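Local coordinates for protein pectate lyase/Amb allergen (Acidovorax citrulli, PDB 4HWV) that probably cleaves pectate as a calcium-dependent lyase of polysaccharide lyase family 1, built on a right-handed parallel beta-helix, at residues A116-L121 with D207-W212; W134-T139 with T265-G270; S316-M321 with A413-S418. One frame throughout, in Å; residues are numbered along the deposited sequence.

Contact 1 of 3, residues A116-L121 with D207-W212; sequences ASQASL and DDFPQW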
# COMPACT_ATOMS: atom_id res chain seq x y z
N ALA A 116 28.15 -8.11 -4.94
CA ALA A 116 27.60 -9.43 -4.65
C ALA A 116 26.18 -9.34 -4.11
O ALA A 116 25.51 -10.36 -3.98
CB ALA A 116 28.48 -10.17 -3.66
N SER A 117 25.72 -8.13 -3.81
CA SER A 117 24.37 -7.92 -3.29
C SER A 117 23.95 -6.47 -3.48
O SER A 117 24.80 -5.57 -3.56
CB SER A 117 24.31 -8.25 -1.80
OG SER A 117 25.08 -7.33 -1.04
N GLN A 118 22.64 -6.26 -3.51
CA GLN A 118 22.09 -4.92 -3.42
C GLN A 118 22.51 -4.26 -2.09
O GLN A 118 22.84 -3.07 -2.06
CB GLN A 118 20.56 -4.98 -3.57
CG GLN A 118 19.78 -3.76 -3.05
CD GLN A 118 19.95 -2.51 -3.88
OE1 GLN A 118 20.93 -2.35 -4.61
NE2 GLN A 118 18.98 -1.62 -3.77
N ALA A 119 22.54 -5.02 -1.00
CA ALA A 119 22.91 -4.46 0.29
C ALA A 119 24.31 -3.84 0.22
O ALA A 119 24.56 -2.75 0.76
CB ALA A 119 22.87 -5.54 1.35
N SER A 120 25.24 -4.54 -0.41
CA SER A 120 26.60 -4.04 -0.54
C SER A 120 26.66 -2.78 -1.41
O SER A 120 27.33 -1.81 -1.06
CB SER A 120 27.51 -5.13 -1.09
OG SER A 120 28.79 -4.62 -1.40
N LEU A 121 25.96 -2.79 -2.54
CA LEU A 121 25.92 -1.64 -3.42
C LEU A 121 25.35 -0.43 -2.68
O LEU A 121 25.93 0.66 -2.72
CB LEU A 121 25.10 -1.97 -4.67
CG LEU A 121 24.87 -0.78 -5.61
CD1 LEU A 121 26.18 -0.10 -6.04
CD2 LEU A 121 24.09 -1.26 -6.81
N ASP A 207 10.96 2.70 -8.99
CA ASP A 207 12.36 2.62 -9.41
C ASP A 207 13.16 2.10 -8.23
O ASP A 207 13.25 2.75 -7.19
CB ASP A 207 12.81 4.04 -9.81
CG ASP A 207 14.18 4.09 -10.42
OD1 ASP A 207 15.02 3.19 -10.18
OD2 ASP A 207 14.43 5.07 -11.16
N ASP A 208 13.72 0.90 -8.39
CA ASP A 208 14.53 0.31 -7.33
C ASP A 208 15.92 0.89 -7.20
O ASP A 208 16.63 0.53 -6.27
CB ASP A 208 14.61 -1.19 -7.55
CG ASP A 208 13.37 -1.89 -7.07
OD1 ASP A 208 13.13 -1.88 -5.84
OD2 ASP A 208 12.64 -2.42 -7.90
N PHE A 209 16.29 1.78 -8.13
CA PHE A 209 17.65 2.33 -8.17
C PHE A 209 17.63 3.85 -8.35
O PHE A 209 18.21 4.38 -9.30
CB PHE A 209 18.46 1.62 -9.25
CG PHE A 209 18.60 0.15 -8.97
CD1 PHE A 209 19.52 -0.29 -8.02
CD2 PHE A 209 17.77 -0.78 -9.60
CE1 PHE A 209 19.60 -1.63 -7.69
CE2 PHE A 209 17.86 -2.13 -9.27
CZ PHE A 209 18.78 -2.55 -8.30
N PRO A 210 16.97 4.57 -7.42
CA PRO A 210 16.98 6.03 -7.52
C PRO A 210 18.40 6.57 -7.42
O PRO A 210 19.26 5.96 -6.76
CB PRO A 210 16.15 6.47 -6.30
CG PRO A 210 16.33 5.35 -5.34
CD PRO A 210 16.35 4.10 -6.17
N GLN A 211 18.64 7.70 -8.07
CA GLN A 211 19.95 8.31 -8.10
C GLN A 211 19.95 9.49 -7.16
O GLN A 211 19.02 10.28 -7.14
CB GLN A 211 20.26 8.81 -9.50
CG GLN A 211 21.64 9.44 -9.65
CD GLN A 211 21.76 10.21 -10.95
OE1 GLN A 211 20.97 11.14 -11.20
NE2 GLN A 211 22.71 9.83 -11.80
N TRP A 212 21.03 9.62 -6.39
CA TRP A 212 21.23 10.84 -5.62
C TRP A 212 21.92 11.88 -6.51
O TRP A 212 22.99 11.62 -7.05
CB TRP A 212 22.07 10.57 -4.37
CG TRP A 212 22.43 11.81 -3.61
CD1 TRP A 212 23.68 12.36 -3.48
CD2 TRP A 212 21.54 12.65 -2.85
NE1 TRP A 212 23.62 13.49 -2.71
CE2 TRP A 212 22.33 13.69 -2.30
CE3 TRP A 212 20.16 12.63 -2.58
CZ2 TRP A 212 21.78 14.71 -1.51
CZ3 TRP A 212 19.62 13.64 -1.79
CH2 TRP A 212 20.43 14.67 -1.27
O HOH W 1 18.72 1.29 -4.67
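At the capped N-terminal end of helix 118-129, Gln118 reaches out to Phe209 in the loop that leads into strand 211-213. Its amide comes to the rim of the phenyl ring: OE1 lies near the ring plane, 3.4 Å from Phe209 CE1, with amide and ring planes 75° apart. An oxygen at the edge of an aromatic ring faces the slightly positive C-H rim. The Gln118 chain, bent at chi2 (71°), carries NE2 past the ring toward the backbone of Asp208. There a water bridges the two segments, accepting from Gln118 NE2 at 3.1 Å and donating to Asp208 O at 2.7 Å. Each end has its own local brace. Ser117 OG accepts from Ser120 N at 2.9 Å, and Asp207 OD1 accepts from Phe209 N at 2.8 Å. Phe209 also packs on Ala151 and Ala152 of helix 143-159 and on Tyr103 of helix 100-105, while Ala116 O accepts a hydrogen bond from His259 NE2 of the second subunit. The pairing is thus a water-bridged link between a serine N-cap, with its bond to the third residue on, and an Asx turn closed by Asp207.

Contact 2 of 3, residues W134-T139 with T265-G270; sequences WGNART and TDYSGG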
# COMPACT_ATOMS: atom_id res chain seq x y z
N TRP A 134 30.67 13.60 -0.18
CA TRP A 134 30.82 13.98 -1.59
C TRP A 134 30.67 15.47 -1.81
O TRP A 134 31.16 16.01 -2.79
CB TRP A 134 29.75 13.26 -2.41
CG TRP A 134 29.90 13.40 -3.89
CD1 TRP A 134 29.24 14.27 -4.70
CD2 TRP A 134 30.76 12.62 -4.75
NE1 TRP A 134 29.65 14.10 -6.02
CE2 TRP A 134 30.58 13.10 -6.07
CE3 TRP A 134 31.69 11.60 -4.52
CZ2 TRP A 134 31.29 12.57 -7.16
CZ3 TRP A 134 32.39 11.07 -5.61
CH2 TRP A 134 32.18 11.56 -6.91
N GLY A 135 29.98 16.14 -0.89
CA GLY A 135 29.59 17.52 -1.09
C GLY A 135 28.50 17.67 -2.14
O GLY A 135 27.86 16.69 -2.56
N ASN A 136 28.32 18.90 -2.59
CA ASN A 136 27.22 19.25 -3.49
C ASN A 136 27.69 20.00 -4.73
O ASN A 136 26.88 20.57 -5.48
CB ASN A 136 26.19 20.07 -2.73
CG ASN A 136 25.58 19.29 -1.59
OD1 ASN A 136 26.05 19.34 -0.45
ND2 ASN A 136 24.52 18.54 -1.89
N ALA A 137 29.00 19.98 -4.97
CA ALA A 137 29.59 20.76 -6.04
C ALA A 137 29.65 20.05 -7.37
O ALA A 137 29.96 20.67 -8.39
CB ALA A 137 30.98 21.25 -5.64
N ARG A 138 29.35 18.75 -7.38
CA ARG A 138 29.35 18.02 -8.63
C ARG A 138 28.42 16.83 -8.53
O ARG A 138 28.10 16.36 -7.44
CB ARG A 138 30.76 17.55 -8.98
CG ARG A 138 31.37 16.62 -7.94
CD ARG A 138 32.81 16.24 -8.29
NE ARG A 138 33.39 15.39 -7.25
CZ ARG A 138 34.27 14.42 -7.49
NH1 ARG A 138 34.67 14.15 -8.72
NH2 ARG A 138 34.74 13.70 -6.48
N THR A 139 27.98 16.36 -9.70
CA THR A 139 27.16 15.18 -9.81
C THR A 139 27.97 13.95 -9.39
O THR A 139 29.20 13.99 -9.31
CB THR A 139 26.69 15.02 -11.25
OG1 THR A 139 27.83 15.04 -12.11
CG2 THR A 139 25.76 16.19 -11.62
N THR A 265 22.41 22.39 6.56
CA THR A 265 21.23 21.65 6.14
C THR A 265 21.11 20.34 6.90
O THR A 265 22.03 19.53 6.92
CB THR A 265 21.26 21.38 4.61
OG1 THR A 265 21.13 22.64 3.93
CG2 THR A 265 20.13 20.47 4.18
N ASP A 266 19.97 20.16 7.56
CA ASP A 266 19.64 18.89 8.19
C ASP A 266 19.22 17.92 7.09
O ASP A 266 18.09 17.99 6.57
CB ASP A 266 18.50 19.10 9.19
CG ASP A 266 18.10 17.82 9.92
OD1 ASP A 266 18.48 16.72 9.48
OD2 ASP A 266 17.39 17.92 10.95
N TYR A 267 20.13 17.02 6.74
CA TYR A 267 19.88 16.08 5.66
C TYR A 267 18.92 14.95 5.96
O TYR A 267 18.60 14.17 5.07
CB TYR A 267 21.18 15.59 5.01
CG TYR A 267 21.65 16.56 3.94
CD1 TYR A 267 21.06 16.55 2.68
CD2 TYR A 267 22.65 17.49 4.19
CE1 TYR A 267 21.47 17.43 1.69
CE2 TYR A 267 23.07 18.39 3.21
CZ TYR A 267 22.48 18.35 1.96
OH TYR A 267 22.89 19.22 0.97
N SER A 268 18.41 14.88 7.20
CA SER A 268 17.33 13.94 7.51
C SER A 268 15.94 14.44 7.12
O SER A 268 14.97 13.70 7.22
CB SER A 268 17.33 13.57 8.99
OG SER A 268 16.85 14.64 9.78
N GLY A 269 15.85 15.68 6.65
CA GLY A 269 14.56 16.26 6.31
C GLY A 269 13.86 15.63 5.12
O GLY A 269 14.49 14.95 4.29
N GLY A 270 12.55 15.87 5.03
CA GLY A 270 11.72 15.30 3.97
C GLY A 270 12.12 15.65 2.55
O GLY A 270 11.82 14.88 1.64
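With chi1 at -62°, Asn136 sets CG anti to its carbonyl carbon, and its amide projects toward Tyr267; the tyrosine, its chi1 at -85°, sends its ring back from the opposite direction. The two flat groups end nearly parallel, their planes only 10° apart. The amide meets the phenol oxygen alone: Asn136 ND2 is 3.4 Å and Asn136 OD1 3.5 Å from Tyr267 OH. Asn136 ND2 donates to Pro214 O, Asn136 OD1 accepts from His263 NE2, and Tyr267 OH donates to Asp219 O.

The two side chains start from different backbones. Asn136 follows Gly135, which leaves helix 131-134 with positive phi. Beyond it the chain turns back to Trp134, whose NE1 donates to Arg138 O at 3.1 Å, the acceptor lying in the indole plane but the donor well above the carbonyl plane. The Arg138 guanidinium lies against one face of the indole, with Trp134 CZ2 over its centre and Arg138 NE toward the rim of the indole. Tyr267 begins the middle of a type I turn from Asp266 to Gly269. There Asp266 OD1 takes two donors from the same face of its carboxylate, Ser268 OG at 2.7 Å and Ser268 N at 2.9 Å, the latter making an Asx turn. Thr265 CG2 sits 3.7 Å above the centre of the Tyr267 ring.

His263 lies in the turn between antiparallel strands 261-262 and 265-266, Pro214 and Asp219 between antiparallel strands 211-213 and 221-223. The chemistry implies a polar junction in which each polar atom has a hydrogen bond to a neighbouring residue, and loop 134-139 and turn 265-270 are probably joined in part through these neighbours, each bond helping to fix the rotation of its group.

Contact 3 of 3, residues S316-M321 with A413-S418; sequences SGNPRM and ALFSAS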
# COMPACT_ATOMS: atom_id res chain seq x y z
N SER A 316 12.66 19.98 -27.02
CA SER A 316 12.13 19.76 -25.68
C SER A 316 11.47 20.97 -24.99
O SER A 316 10.95 20.85 -23.89
CB SER A 316 13.21 19.17 -24.76
OG SER A 316 14.33 20.02 -24.70
N GLY A 317 11.47 22.12 -25.64
CA GLY A 317 10.81 23.29 -25.08
C GLY A 317 10.08 24.02 -26.20
O GLY A 317 10.40 25.16 -26.54
N ASN A 318 9.07 23.34 -26.74
CA ASN A 318 8.46 23.75 -28.00
C ASN A 318 7.01 24.15 -27.76
O ASN A 318 6.19 23.30 -27.44
CB ASN A 318 8.56 22.59 -28.99
CG ASN A 318 8.10 22.94 -30.39
OD1 ASN A 318 7.26 23.83 -30.58
ND2 ASN A 318 8.65 22.24 -31.38
N PRO A 319 6.70 25.45 -27.91
CA PRO A 319 5.34 25.93 -27.65
C PRO A 319 4.33 25.54 -28.71
O PRO A 319 3.18 25.97 -28.62
CB PRO A 319 5.51 27.45 -27.61
CG PRO A 319 6.66 27.72 -28.52
CD PRO A 319 7.61 26.54 -28.34
N ARG A 320 4.74 24.75 -29.70
CA ARG A 320 3.81 24.18 -30.68
C ARG A 320 3.40 22.75 -30.32
O ARG A 320 2.57 22.14 -30.99
CB ARG A 320 4.44 24.26 -32.08
CG ARG A 320 4.77 25.71 -32.42
CD ARG A 320 5.60 25.90 -33.67
NE ARG A 320 5.80 27.33 -33.87
CZ ARG A 320 6.74 27.87 -34.65
NH1 ARG A 320 7.57 27.08 -35.31
NH2 ARG A 320 6.84 29.20 -34.75
N MET A 321 3.99 22.23 -29.25
CA MET A 321 3.69 20.90 -28.73
C MET A 321 2.96 21.02 -27.39
O MET A 321 2.60 22.12 -26.96
CB MET A 321 5.01 20.13 -28.51
CG MET A 321 5.84 19.96 -29.79
SD MET A 321 5.03 18.81 -30.92
CE MET A 321 5.97 19.10 -32.43
N ALA A 413 13.09 34.22 -30.35
CA ALA A 413 14.00 34.08 -31.48
C ALA A 413 13.83 32.74 -32.20
O ALA A 413 14.16 32.62 -33.38
CB ALA A 413 15.43 34.26 -31.02
N LEU A 414 13.35 31.74 -31.49
CA LEU A 414 13.15 30.42 -32.08
C LEU A 414 11.72 30.23 -32.58
O LEU A 414 11.49 29.50 -33.54
CB LEU A 414 13.49 29.31 -31.08
CG LEU A 414 14.96 29.27 -30.64
CD1 LEU A 414 15.17 28.30 -29.49
CD2 LEU A 414 15.86 28.89 -31.81
N PHE A 415 10.78 30.90 -31.92
CA PHE A 415 9.36 30.76 -32.24
C PHE A 415 8.76 32.13 -32.53
O PHE A 415 8.98 32.68 -33.61
CB PHE A 415 8.65 29.98 -31.11
CG PHE A 415 9.24 28.61 -30.89
CD1 PHE A 415 8.93 27.57 -31.76
CD2 PHE A 415 10.16 28.40 -29.88
CE1 PHE A 415 9.51 26.32 -31.59
CE2 PHE A 415 10.74 27.14 -29.70
CZ PHE A 415 10.41 26.10 -30.55
N SER A 416 8.01 32.69 -31.58
CA SER A 416 7.52 34.06 -31.72
C SER A 416 7.13 34.60 -30.35
O SER A 416 6.94 33.83 -29.42
CB SER A 416 6.31 34.13 -32.66
OG SER A 416 5.23 33.37 -32.16
N ALA A 417 7.01 35.92 -30.23
CA ALA A 417 6.64 36.52 -28.95
C ALA A 417 5.33 35.97 -28.40
O ALA A 417 5.25 35.62 -27.22
CB ALA A 417 6.58 38.03 -29.07
N SER A 418 4.29 35.88 -29.24
CA SER A 418 3.00 35.38 -28.76
C SER A 418 3.09 33.93 -28.31
O SER A 418 2.52 33.54 -27.29
CB SER A 418 1.90 35.56 -29.81
OG SER A 418 2.17 34.84 -31.00
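Phe415 docks against Pro319 and its neighbours in an Asx turn, joining a loop between strands 302-306 and 324-327 of the beta-helix to the linker between helices 405-414 and 417-420. Apolar contact dominates. Pro319 lays its ring over one face of Phe415 in a CH-pi contact: CD stands 3.4 Å from the ring centroid and only 8° off the normal, almost squarely above the middle. Pro319 CG adds a second touch, 3.6 Å from Phe415 CG. A chi1 of -59° puts the phenyl anti to its own carbonyl carbon and sends it into this site, where it supplies more than half of the buried surface.

The guanidinium meets the ring at its edge. The Arg320 chain runs extended from CG to NE, and its guanidinium stands perpendicular to the phenyl, planes 90° apart. The ring edge thus points into the face of the guanidinium, with Phe415 CD1 over its centre, while Arg320 CZ lies in the phenyl plane. A salt bridge from Arg320 NE to Glu419 helps hold the guanidinium there, and Ser416 OG bonds to the same carboxylate.

Polar bonds shape the turn itself. Asn318 OD1 accepts from Arg320 N at 2.8 Å, closing the Asx turn, and Met321 N donates to Asn318 O at 3.0 Å across a type I turn. Asn318 ND2 is held by Ala314 O. The same Asn318 OD1 also reaches the phenyl, 3.5 Å from Phe415 CE1, and Gly317 O lies 3.7 Å from Phe415 CE2, on the other side of CZ.

In the fold
From the N terminus, segment 116-121 at the start of helix 118-129 comes first, then 134-139 just after helix 131-134. Contact 1 closes when the chain reaches 207-212, and contact 2 when it reaches 265-270, so the two loops cross rather than nest. Their centres are 18 Å apart, and they touch where Trp212 CH2 packs 4.2 Å from Tyr267 CE1. Together they tie helices 118-129 and 131-134 to the loop before strand 211-213 and the turn after strand 265-266. Contact 3 follows in series, closing at 413-418 and joining a later beta-helix loop to helices 405-414 and 417-420; its nearest atoms lie about 17 Å from contact 1 and about 18 Å from contact 2.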